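PDB 4HXT: De Novo Protein OR329 from Artificial gene, which has no known natural function, being a computationally designed armadillo-type helical-repeat protein probably meant for self-assembling cyclic homo-oligomers. Local coordinates for residues K9-T14 / E47-L52; T18-A23 / S58-E63; G32-I37 / S73-A78; E173-L178 / R192-I197; V186-A191 / S223-V228. One frame throughout, in Å; residues are numbered along the deposited sequence. Where two conformers were deposited one is given.

Contact 1: K9-T14 / E47-L52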
# COMPACT_ATOMS: atom_id res chain seq x y z
N LYS A 9 23.97 15.82 -21.06
CA LYS A 9 24.94 15.43 -22.07
C LYS A 9 26.34 15.42 -21.45
O LYS A 9 27.15 14.55 -21.75
CB LYS A 9 24.91 16.39 -23.26
CG LYS A 9 25.65 15.86 -24.47
CD LYS A 9 25.75 16.88 -25.59
CE LYS A 9 26.29 16.25 -26.86
NZ LYS A 9 27.52 15.44 -26.60
N LEU A 10 26.60 16.39 -20.58
CA LEU A 10 27.89 16.50 -19.91
C LEU A 10 28.16 15.34 -18.96
O LEU A 10 29.30 15.08 -18.57
CB LEU A 10 27.97 17.83 -19.16
CG LEU A 10 27.91 19.08 -20.04
CD1 LEU A 10 27.81 20.34 -19.18
CD2 LEU A 10 29.16 19.13 -20.92
N LEU A 11 27.10 14.64 -18.57
CA LEU A 11 27.24 13.50 -17.67
C LEU A 11 28.06 12.42 -18.34
O LEU A 11 28.69 11.60 -17.69
CB LEU A 11 25.87 12.93 -17.31
CG LEU A 11 24.99 13.81 -16.42
CD1 LEU A 11 23.59 13.20 -16.32
CD2 LEU A 11 25.63 13.95 -15.04
N THR A 12 28.03 12.47 -19.64
CA THR A 12 28.77 11.45 -20.47
C THR A 12 30.16 11.89 -20.81
O THR A 12 30.84 11.16 -21.49
CB THR A 12 28.04 11.21 -21.82
OG1 THR A 12 27.93 12.43 -22.56
CG2 THR A 12 26.68 10.64 -21.57
N SER A 13 30.63 13.01 -20.30
CA SER A 13 32.00 13.47 -20.53
C SER A 13 32.98 12.42 -20.02
O SER A 13 32.64 11.61 -19.15
CB SER A 13 32.25 14.80 -19.80
OG SER A 13 33.61 15.19 -19.94
N THR A 14 34.18 12.42 -20.58
CA THR A 14 35.20 11.45 -20.17
C THR A 14 36.05 12.01 -19.04
O THR A 14 36.95 11.35 -18.53
CB THR A 14 36.13 11.07 -21.35
OG1 THR A 14 36.65 12.26 -21.95
CG2 THR A 14 35.36 10.27 -22.40
N GLU A 47 18.15 7.66 -16.64
CA GLU A 47 18.87 6.56 -17.28
C GLU A 47 20.37 6.82 -17.25
O GLU A 47 21.15 5.95 -16.88
CB GLU A 47 18.43 6.37 -18.74
CG GLU A 47 17.11 5.63 -18.96
CD GLU A 47 15.89 6.46 -18.62
OE1 GLU A 47 16.04 7.66 -18.30
OE2 GLU A 47 14.77 5.92 -18.68
N VAL A 48 20.76 8.04 -17.62
CA VAL A 48 22.17 8.40 -17.66
C VAL A 48 22.77 8.43 -16.25
O VAL A 48 23.89 7.97 -16.05
CB VAL A 48 22.36 9.78 -18.33
CG1 VAL A 48 23.83 10.16 -18.36
CG2 VAL A 48 21.77 9.76 -19.74
N LEU A 49 22.03 8.96 -15.28
CA LEU A 49 22.51 9.02 -13.91
C LEU A 49 22.69 7.62 -13.34
O LEU A 49 23.62 7.36 -12.57
CB LEU A 49 21.55 9.81 -13.02
CG LEU A 49 21.64 11.32 -13.22
CD1 LEU A 49 20.49 11.99 -12.48
CD2 LEU A 49 22.99 11.83 -12.72
N VAL A 50 21.79 6.71 -13.71
CA VAL A 50 21.85 5.33 -13.25
C VAL A 50 23.10 4.67 -13.81
O VAL A 50 23.72 3.83 -13.17
CB VAL A 50 20.60 4.54 -13.67
CG1 VAL A 50 20.82 3.04 -13.47
CG2 VAL A 50 19.40 5.00 -12.84
N LYS A 51 23.47 5.06 -15.03
CA LYS A 51 24.67 4.49 -15.63
C LYS A 51 25.90 5.02 -14.88
O LYS A 51 26.84 4.29 -14.62
CB LYS A 51 24.77 4.87 -17.11
CG LYS A 51 25.57 3.87 -17.93
CD LYS A 51 26.34 4.54 -19.05
CE LYS A 51 26.92 3.52 -20.02
NZ LYS A 51 25.84 2.86 -20.81
N LEU A 52 25.87 6.31 -14.51
CA LEU A 52 26.99 6.90 -13.78
C LEU A 52 27.20 6.26 -12.42
O LEU A 52 28.28 6.39 -11.83
CB LEU A 52 26.79 8.41 -13.60
CG LEU A 52 26.98 9.31 -14.82
CD1 LEU A 52 27.20 10.75 -14.35
CD2 LEU A 52 28.17 8.85 -15.63

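Contact 2: T18-A23 / S58-E63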
# COMPACT_ATOMS: atom_id res chain seq x y z
N THR A 18 34.09 17.07 -15.13
CA THR A 18 32.91 17.51 -15.86
C THR A 18 31.70 16.70 -15.42
O THR A 18 30.63 17.26 -15.18
CB THR A 18 33.11 17.32 -17.38
OG1 THR A 18 34.31 18.01 -17.79
CG2 THR A 18 31.92 17.87 -18.15
N GLN A 19 31.87 15.39 -15.31
CA GLN A 19 30.79 14.50 -14.90
C GLN A 19 30.23 14.85 -13.52
O GLN A 19 29.02 15.00 -13.35
CB GLN A 19 31.27 13.06 -14.86
CG GLN A 19 31.51 12.43 -16.21
CD GLN A 19 31.78 10.95 -16.07
OE1 GLN A 19 32.72 10.54 -15.39
NE2 GLN A 19 30.95 10.13 -16.71
N LYS A 20 31.13 14.94 -12.54
CA LYS A 20 30.77 15.26 -11.16
C LYS A 20 30.00 16.56 -11.07
O LYS A 20 29.00 16.67 -10.34
CB LYS A 20 32.02 15.39 -10.29
CG LYS A 20 32.78 14.09 -10.09
CD LYS A 20 33.99 14.28 -9.19
CE LYS A 20 35.17 14.90 -9.93
NZ LYS A 20 36.39 14.93 -9.07
N GLU A 21 30.49 17.56 -11.79
CA GLU A 21 29.92 18.90 -11.85
C GLU A 21 28.54 18.90 -12.50
O GLU A 21 27.64 19.61 -12.05
CB GLU A 21 30.87 19.80 -12.68
CG GLU A 21 30.48 21.30 -12.70
CD GLU A 21 30.41 21.89 -11.30
OE1 GLU A 21 30.92 21.25 -10.36
OE2 GLU A 21 29.84 22.99 -11.17
N ALA A 22 28.37 18.14 -13.58
CA ALA A 22 27.07 18.05 -14.24
C ALA A 22 26.06 17.37 -13.30
O ALA A 22 24.93 17.83 -13.15
CB ALA A 22 27.18 17.26 -15.55
N ALA A 23 26.49 16.28 -12.67
CA ALA A 23 25.64 15.55 -11.75
C ALA A 23 25.30 16.44 -10.56
O ALA A 23 24.17 16.45 -10.08
CB ALA A 23 26.34 14.28 -11.27
N SER A 58 34.47 6.82 -7.34
CA SER A 58 33.53 7.02 -6.24
C SER A 58 32.96 8.43 -6.20
O SER A 58 31.83 8.64 -5.77
CB SER A 58 34.19 6.70 -4.91
OG SER A 58 34.50 5.32 -4.82
N GLU A 59 33.75 9.41 -6.63
CA GLU A 59 33.28 10.79 -6.63
C GLU A 59 32.11 10.94 -7.59
O GLU A 59 31.15 11.67 -7.29
CB GLU A 59 34.41 11.74 -7.03
CG GLU A 59 35.55 11.78 -6.04
CD GLU A 59 35.07 12.08 -4.63
OE1 GLU A 59 34.45 13.15 -4.43
OE2 GLU A 59 35.32 11.25 -3.73
N VAL A 60 32.18 10.27 -8.73
CA VAL A 60 31.11 10.33 -9.72
C VAL A 60 29.90 9.57 -9.19
O VAL A 60 28.77 10.03 -9.31
CB VAL A 60 31.55 9.71 -11.06
CG1 VAL A 60 30.37 9.66 -12.02
CG2 VAL A 60 32.69 10.54 -11.65
N GLN A 61 30.14 8.40 -8.60
CA GLN A 61 29.06 7.59 -8.04
C GLN A 61 28.28 8.38 -7.00
O GLN A 61 27.06 8.42 -7.02
CB GLN A 61 29.62 6.35 -7.36
CG GLN A 61 30.26 5.34 -8.29
CD GLN A 61 30.70 4.11 -7.53
OE1 GLN A 61 31.49 4.21 -6.59
NE2 GLN A 61 30.20 2.95 -7.92
N LYS A 62 29.01 8.99 -6.07
CA LYS A 62 28.40 9.76 -5.00
C LYS A 62 27.52 10.90 -5.52
O LYS A 62 26.41 11.09 -5.03
CB LYS A 62 29.49 10.29 -4.05
CG LYS A 62 29.53 11.80 -3.89
CD LYS A 62 30.73 12.22 -3.05
CE LYS A 62 30.87 13.73 -2.98
NZ LYS A 62 32.04 14.15 -2.16
N GLU A 63 28.01 11.63 -6.51
CA GLU A 63 27.25 12.75 -7.07
C GLU A 63 26.06 12.28 -7.88
O GLU A 63 25.01 12.93 -7.88
CB GLU A 63 28.15 13.64 -7.95
CG GLU A 63 29.18 14.45 -7.18
CD GLU A 63 28.57 15.23 -6.03
OE1 GLU A 63 27.51 15.86 -6.23
OE2 GLU A 63 29.15 15.23 -4.93

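Contact 3: G32-I37 / S73-A78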
# COMPACT_ATOMS: atom_id res chain seq x y z
N GLY A 32 14.87 21.38 -6.34
CA GLY A 32 13.90 22.44 -6.52
C GLY A 32 12.48 21.93 -6.69
O GLY A 32 12.12 20.92 -6.09
N PRO A 33 11.65 22.60 -7.51
CA PRO A 33 10.26 22.23 -7.77
C PRO A 33 10.12 20.86 -8.41
O PRO A 33 11.11 20.25 -8.82
CB PRO A 33 9.78 23.33 -8.70
CG PRO A 33 10.62 24.50 -8.31
CD PRO A 33 11.98 23.88 -8.17
N ALA A 34 8.88 20.37 -8.49
CA ALA A 34 8.61 19.08 -9.10
C ALA A 34 8.74 19.23 -10.61
O ALA A 34 9.02 18.26 -11.33
CB ALA A 34 7.20 18.61 -8.74
N SER A 35 8.52 20.45 -11.09
CA SER A 35 8.62 20.75 -12.51
C SER A 35 10.07 20.63 -12.96
O SER A 35 10.35 20.14 -14.05
CB SER A 35 8.09 22.16 -12.79
OG SER A 35 8.77 23.12 -11.99
N ALA A 36 10.98 21.09 -12.11
CA ALA A 36 12.41 21.02 -12.41
C ALA A 36 12.82 19.54 -12.49
O ALA A 36 13.61 19.15 -13.36
CB ALA A 36 13.21 21.72 -11.33
N ILE A 37 12.27 18.73 -11.59
CA ILE A 37 12.57 17.31 -11.57
C ILE A 37 12.03 16.65 -12.83
O ILE A 37 12.71 15.82 -13.44
CB ILE A 37 11.97 16.63 -10.32
CG1 ILE A 37 12.65 17.17 -9.06
CG2 ILE A 37 12.13 15.12 -10.42
CD1 ILE A 37 12.29 16.44 -7.78
N SER A 73 12.89 12.18 -4.46
CA SER A 73 12.09 12.87 -3.45
C SER A 73 10.95 13.63 -4.14
O SER A 73 10.18 14.33 -3.49
CB SER A 73 12.95 13.84 -2.64
OG SER A 73 13.36 14.95 -3.42
N GLY A 74 10.85 13.47 -5.46
CA GLY A 74 9.82 14.14 -6.22
C GLY A 74 8.56 13.32 -6.45
O GLY A 74 8.25 12.42 -5.66
N PRO A 75 7.81 13.60 -7.53
CA PRO A 75 6.57 12.90 -7.88
C PRO A 75 6.78 11.40 -8.07
O PRO A 75 7.90 10.95 -8.33
CB PRO A 75 6.14 13.58 -9.18
CG PRO A 75 6.74 14.95 -9.07
CD PRO A 75 8.11 14.65 -8.52
N ASP A 76 5.70 10.63 -7.95
CA ASP A 76 5.78 9.19 -8.12
C ASP A 76 6.29 8.84 -9.51
O ASP A 76 6.90 7.79 -9.70
CB ASP A 76 4.43 8.54 -7.88
CG ASP A 76 3.99 8.62 -6.43
OD1 ASP A 76 4.87 8.74 -5.55
OD2 ASP A 76 2.78 8.54 -6.16
N GLU A 77 6.03 9.71 -10.48
CA GLU A 77 6.48 9.47 -11.84
C GLU A 77 8.01 9.52 -11.90
O GLU A 77 8.62 8.79 -12.68
CB GLU A 77 5.89 10.51 -12.80
CG GLU A 77 5.17 11.68 -12.14
CD GLU A 77 3.93 11.26 -11.37
OE1 GLU A 77 3.07 10.56 -11.95
OE2 GLU A 77 3.80 11.63 -10.18
N ALA A 78 8.61 10.37 -11.07
CA ALA A 78 10.06 10.49 -11.02
C ALA A 78 10.65 9.19 -10.45
O ALA A 78 11.62 8.66 -10.97
CB ALA A 78 10.47 11.68 -10.16

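Contact 4: E173-L178 / R192-I197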
# COMPACT_ATOMS: atom_id res chain seq x y z
N GLU A 173 14.98 -7.13 15.66
CA GLU A 173 15.90 -7.17 16.79
C GLU A 173 16.88 -6.01 16.70
O GLU A 173 17.17 -5.36 17.71
CB GLU A 173 16.67 -8.49 16.78
CG GLU A 173 17.70 -8.61 17.89
CD GLU A 173 18.55 -9.86 17.76
OE1 GLU A 173 17.98 -10.97 17.73
OE2 GLU A 173 19.79 -9.73 17.69
N VAL A 174 17.39 -5.76 15.51
CA VAL A 174 18.35 -4.68 15.30
C VAL A 174 17.72 -3.32 15.59
O VAL A 174 18.30 -2.49 16.29
CB VAL A 174 18.92 -4.71 13.86
CG1 VAL A 174 19.98 -3.63 13.69
CG2 VAL A 174 19.51 -6.08 13.56
N LEU A 175 16.52 -3.09 15.06
CA LEU A 175 15.82 -1.83 15.28
C LEU A 175 15.51 -1.59 16.75
O LEU A 175 15.54 -0.46 17.23
CB LEU A 175 14.51 -1.80 14.46
CG LEU A 175 14.67 -1.71 12.93
CD1 LEU A 175 13.32 -1.99 12.25
CD2 LEU A 175 15.20 -0.33 12.53
N VAL A 176 15.20 -2.66 17.48
CA VAL A 176 14.91 -2.53 18.91
C VAL A 176 16.18 -2.10 19.63
O VAL A 176 16.13 -1.32 20.59
CB VAL A 176 14.38 -3.86 19.49
CG1 VAL A 176 14.34 -3.79 21.01
CG2 VAL A 176 12.98 -4.13 18.94
N LYS A 177 17.32 -2.60 19.17
CA LYS A 177 18.60 -2.23 19.76
C LYS A 177 18.85 -0.74 19.55
O LYS A 177 19.37 -0.05 20.43
CB LYS A 177 19.74 -3.02 19.11
CG LYS A 177 21.12 -2.45 19.41
CD LYS A 177 22.20 -3.08 18.54
CE LYS A 177 23.56 -2.46 18.82
NZ LYS A 177 23.56 -0.99 18.57
N LEU A 178 18.47 -0.24 18.37
CA LEU A 178 18.66 1.17 18.05
C LEU A 178 17.72 2.11 18.80
O LEU A 178 17.92 3.33 18.79
CB LEU A 178 18.51 1.39 16.54
CG LEU A 178 19.63 0.81 15.68
CD1 LEU A 178 19.40 1.17 14.22
CD2 LEU A 178 20.97 1.36 16.14
N ARG A 192 9.96 4.90 14.55
CA ARG A 192 8.95 4.99 13.49
C ARG A 192 8.89 3.66 12.73
O ARG A 192 7.82 3.16 12.42
CB ARG A 192 9.29 6.13 12.52
CG ARG A 192 8.25 6.33 11.42
CD ARG A 192 8.44 7.67 10.70
NE ARG A 192 9.68 7.74 9.92
CZ ARG A 192 9.81 7.29 8.68
NH1 ARG A 192 8.77 6.73 8.06
NH2 ARG A 192 10.96 7.41 8.04
N ALA A 193 10.06 3.08 12.45
CA ALA A 193 10.10 1.81 11.73
C ALA A 193 9.34 0.72 12.49
O ALA A 193 8.57 -0.03 11.89
CB ALA A 193 11.55 1.37 11.51
N LEU A 194 9.55 0.65 13.80
CA LEU A 194 8.87 -0.35 14.61
C LEU A 194 7.37 -0.11 14.69
O LEU A 194 6.58 -1.06 14.68
CB LEU A 194 9.48 -0.41 16.01
CG LEU A 194 10.87 -1.04 16.02
CD1 LEU A 194 11.54 -0.80 17.36
CD2 LEU A 194 10.76 -2.54 15.72
N ALA A 195 6.97 1.16 14.77
CA ALA A 195 5.55 1.49 14.83
C ALA A 195 4.90 1.03 13.53
O ALA A 195 3.78 0.53 13.53
CB ALA A 195 5.35 3.01 15.01
N ASN A 196 5.62 1.21 12.43
CA ASN A 196 5.12 0.82 11.12
C ASN A 196 5.09 -0.70 10.98
O ASN A 196 4.13 -1.27 10.46
CB ASN A 196 5.97 1.45 10.01
CG ASN A 196 5.70 2.93 9.87
OD1 ASN A 196 4.73 3.45 10.41
ND2 ASN A 196 6.56 3.63 9.14
N ILE A 197 6.15 -1.35 11.44
CA ILE A 197 6.22 -2.80 11.39
C ILE A 197 5.07 -3.36 12.22
O ILE A 197 4.48 -4.38 11.87
CB ILE A 197 7.56 -3.31 11.98
CG1 ILE A 197 8.70 -2.97 11.02
CG2 ILE A 197 7.49 -4.80 12.27
CD1 ILE A 197 10.08 -3.26 11.55

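Contact 5: V186-A191 / S223-V228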
# COMPACT_ATOMS: atom_id res chain seq x y z
N VAL A 186 18.64 8.65 14.75
CA VAL A 186 18.59 7.20 14.58
C VAL A 186 17.47 6.60 15.42
O VAL A 186 16.71 5.75 14.95
CB VAL A 186 19.93 6.55 14.99
CG1 VAL A 186 19.80 5.04 15.05
CG2 VAL A 186 21.02 6.94 14.00
N GLN A 187 17.37 7.06 16.66
CA GLN A 187 16.35 6.57 17.57
C GLN A 187 14.95 6.87 17.04
O GLN A 187 14.06 6.02 17.07
CB GLN A 187 16.55 7.22 18.94
CG GLN A 187 15.57 6.80 20.01
CD GLN A 187 15.88 7.46 21.34
OE1 GLN A 187 16.02 8.67 21.43
NE2 GLN A 187 15.99 6.65 22.39
N LYS A 188 14.76 8.09 16.54
CA LYS A 188 13.47 8.50 16.00
C LYS A 188 13.06 7.60 14.82
O LYS A 188 11.92 7.16 14.74
CB LYS A 188 13.54 9.97 15.56
CG LYS A 188 13.93 10.90 16.71
CD LYS A 188 14.24 12.32 16.25
CE LYS A 188 13.00 13.05 15.76
NZ LYS A 188 13.30 14.47 15.44
N GLU A 189 14.00 7.34 13.91
CA GLU A 189 13.72 6.50 12.75
C GLU A 189 13.47 5.04 13.16
O GLU A 189 12.62 4.35 12.57
CB GLU A 189 14.89 6.54 11.77
CG GLU A 189 15.14 7.90 11.13
CD GLU A 189 13.99 8.38 10.26
OE1 GLU A 189 13.09 7.57 9.93
OE2 GLU A 189 13.99 9.57 9.89
N ALA A 190 14.21 4.57 14.16
CA ALA A 190 14.04 3.20 14.62
C ALA A 190 12.65 3.05 15.25
O ALA A 190 11.99 2.03 15.06
CB ALA A 190 15.12 2.85 15.64
N ALA A 191 12.22 4.06 15.99
CA ALA A 191 10.91 4.03 16.63
C ALA A 191 9.79 4.07 15.59
O ALA A 191 8.79 3.36 15.72
CB ALA A 191 10.76 5.21 17.59
N SER A 223 10.63 9.41 27.10
CA SER A 223 11.60 10.16 26.31
C SER A 223 11.27 11.65 26.28
O SER A 223 10.11 12.03 26.21
CB SER A 223 11.64 9.63 24.87
OG SER A 223 12.42 10.49 24.04
N THR A 224 12.30 12.49 26.34
CA THR A 224 12.10 13.94 26.30
C THR A 224 11.86 14.39 24.86
O THR A 224 11.51 15.54 24.61
CB THR A 224 13.31 14.70 26.88
OG1 THR A 224 14.51 14.24 26.24
CG2 THR A 224 13.41 14.48 28.38
N ASP A 225 12.06 13.47 23.92
CA ASP A 225 11.85 13.76 22.50
C ASP A 225 10.41 13.35 22.17
O ASP A 225 10.10 12.16 22.12
CB ASP A 225 12.83 12.95 21.64
CG ASP A 225 12.76 13.33 20.17
OD1 ASP A 225 13.58 14.15 19.73
OD2 ASP A 225 11.87 12.81 19.46
N SER A 226 9.55 14.33 21.93
CA SER A 226 8.14 14.07 21.63
C SER A 226 7.90 13.17 20.42
O SER A 226 6.92 12.42 20.40
CB SER A 226 7.40 15.39 21.43
OG SER A 226 7.92 16.11 20.32
N GLU A 227 8.77 13.24 19.42
CA GLU A 227 8.61 12.41 18.23
C GLU A 227 8.83 10.95 18.60
O GLU A 227 8.10 10.07 18.13
CB GLU A 227 9.62 12.84 17.15
CG GLU A 227 9.81 11.85 16.01
CD GLU A 227 8.54 11.56 15.23
OE1 GLU A 227 7.58 12.36 15.33
OE2 GLU A 227 8.51 10.54 14.51
N VAL A 228 9.82 10.69 19.44
CA VAL A 228 10.10 9.33 19.88
C VAL A 228 8.92 8.84 20.71
O VAL A 228 8.46 7.71 20.55
CB VAL A 228 11.37 9.26 20.75
CG1 VAL A 228 11.58 7.83 21.26
CG2 VAL A 228 12.58 9.70 19.94
O HOH W 1 15.11 9.36 24.13

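Contact 1: K9-T14 / E47-L52
Near the N-terminal end of this armadillo-type solenoid, Leu11 reaches from the Leu10-Ser13 turn to one face of helix 45-52 and meets Val48, Leu49 and Leu52. The meeting is apolar, with no hydrogen bond between the two segments. The turn is a type I beta turn, and CA of Leu11 comes 7.2 Å from CA of Val48, the closest pair of CA atoms between the segments. Leu11 CB sits 3.6 Å from Val48 CG1, and Leu11 CD1 rests on that same methyl at 3.7 Å. Val48 offers it because CG1 stands anti to the backbone N (chi1 180°). Farther out the two branches of Leu11 part: CD1 packs on Leu49 CD2 at 3.9 Å, whereas CD2 meets Leu52 CD1 at 3.6 Å. The side chain of Leu52 runs at about a right angle to that of Leu11, and its other methyl, CD2, lies 3.5 Å from Leu11 O. This carbonyl oxygen has a polar partner as well, NE2 of Gln19. Helices 16-30 and 58-71 flank the cluster: Leu11 also touches Leu26 of helix 16-30, Leu49 lies on Ala67, Leu68 and Ile71 of helix 58-71, and Leu52 reaches both, touching Gln19 on the one and Ala64 on the other.

Contact 2: T18-A23 / S58-E63
Lys20 and Val60, their CA atoms 5.1 Å apart, bring helices 16-30 and 58-71 side by side, the axes of the two short segments running nearly parallel at 12° and approaching to 8.8 Å. Such parallel helix stacking builds the length of an armadillo-type solenoid. Lys20 carries much of the contact with its aliphatic part. Its CG lies 3.9 Å from Val60 CG2, the two side chains at about a right angle, and its CD presses on Glu59 CB at 3.4 Å. A bend at chi3 (-79°) then carries the amine on to a salt bridge with Glu17 of its own helix, while Lys20 NZ stays 5.3 Å from Glu59 OE1. The Glu59 carboxylate has a weak salt bridge with Lys62. Trimming this lysine to an alanine would probably open a gap beside Glu59 CB and Val60 CG2 and leave Glu17 without its ion-pair mate. The same methyl, Val60 CG2, also meets Gln19 OE1 at 3.7 Å; the amide NE2 of Gln19 is bonded to Leu11 O. One turn further along, the helices meet through two beta carbons, Ala23 CB and Glu63 CB, 3.8 Å apart.

Contact 3: G32-I37 / S73-A78
Ile37 points its two branches at different parts of segment 73-78. With CG1 on the side of the backbone N (chi1 -66°), the long arm carries CD1 over the backbone of Gly74, 3.7 Å from Gly74 CA and 4.0 Å from Gly74 N. The short branch takes another direction: Ile37 CG2 meets Ala78 CB at 3.8 Å and brushes Pro75 CD at 4.5 Å. Gly74 has no side chain, and the direction a beta carbon would take is the one from which Ile37 CD1 comes, which is how the methyl settles so near the main chain. These are matching helix starts in an armadillo-type solenoid: Pro33 and Pro75 each occupy the N-cap position, directly ahead of helices 34-42 and 76-84, and the two beginnings lie next to each other, with CA of Ala34 5.8 Å from CA of Gly74. Ala34 meets the pyrrolidine ring of Pro75 with its single methyl, CB lying 3.7 Å from Pro75 CG and 4.1 Å from Pro75 CD. While Ala34 is exposed, Ile37 and Ala78 are buried, and both of them touch Ile71 of helix 58-71.

Contact 4: E173-L178 / R192-I197
Leu175, Val176, Ala193, Leu194 and Ile197 make up the contact, and every one of them is buried. Methyl-to-methyl packing comes first. Leu175 CD1 lies 3.5 Å from Ile197 CD1, the leucine and isoleucine side chains set aslant to one another, and the same CD1 rests on Ala193 CB at 3.9 Å. The root of Leu175 serves another partner, since its CB is 4.0 Å from Leu194 CD2. Leu194 in turn spreads its two methyls over two neighbours: while CD2 takes Leu175, CD1 meets Val176 CG2 at 4.0 Å, the valine and leucine side chains at about a right angle. Val176 has CG1 anti to the backbone N (chi1 169°), which leaves CG2 for this meeting. Consecutive helices of an armadillo-type solenoid, 171-178 and 184-197, are joined here; the axes of the two segments run 138° from parallel and pass 10.0 Å apart. Methyl-to-backbone contact is the second kind: Leu194 CD1 also lies 4.0 Å from Leu175 O. Polar bonds across the pair are absent, and the polar side chains of segment 192-197 find partners elsewhere. Asn196 gives ND2 to Ala153 O of helix 142-155 and takes a bond from Arg234 of helix 226-241 at OD1, while Arg192 bonds Asn154 of helix 142-155 and forms a salt bridge with Glu189 of its own helix.

Contact 5: V186-A191 / S223-V228
At the capped start of helix 226-241, the N-cap residue Asp225 lies beside the stem of Lys188 from helix 184-197. Asp225 OD2 accepts from Val228 N at 2.9 Å with its anti lone pair, the angle at the hydrogen being 149°. Just before it, Ser223 OG accepts from Asp225 N at 3.0 Å, an ST turn that helps to hold the capping residue in place. Lys188 crosses this start at about a right angle to its partners: CG meets Val228 CG2 at 3.7 Å, and, past a bend at chi3 (69°), CE packs on Glu227 CG at 3.4 Å. Its amine approaches the cap, Lys188 NZ lying 4.3 Å from Asp225 OD1, too far for a salt bridge but probably a mild electrostatic attraction. In this armadillo-type solenoid, the contact joins helix 184-197 to the start of helix 226-241. An alanine in place of Asp225 would probably leave Val228 N without its cap and Lys188 without the nearby negative charge. A water also bridges the segments, donating to Gln187 OE1 at 2.9 Å and hydrogen-bonded to Ser223 OG at 2.9 Å, while Gln187 NE2 is bonded to Leu179 O.

Contacts 1 and 4, on opposite sides of the chain's centre, are the buried ones, and both are made of aliphatic side chains; none of the five has a direct hydrogen bond across its segments. Contact 5 is at the surface, and contacts 2 and 3 are partly buried. In 2 and 5 a lysine lays its carbon stem against a valine and a glutamate of another helix, its charged end held elsewhere or loosely attracted. Contact 5 adds a water bridge and a helix start capped by an aspartate side chain, where contact 3 has prolines at the N-cap positions. Contacts 1 and 2 touch, as do 4 and 5, which share helix 184-197; contact 3 touches none of the others.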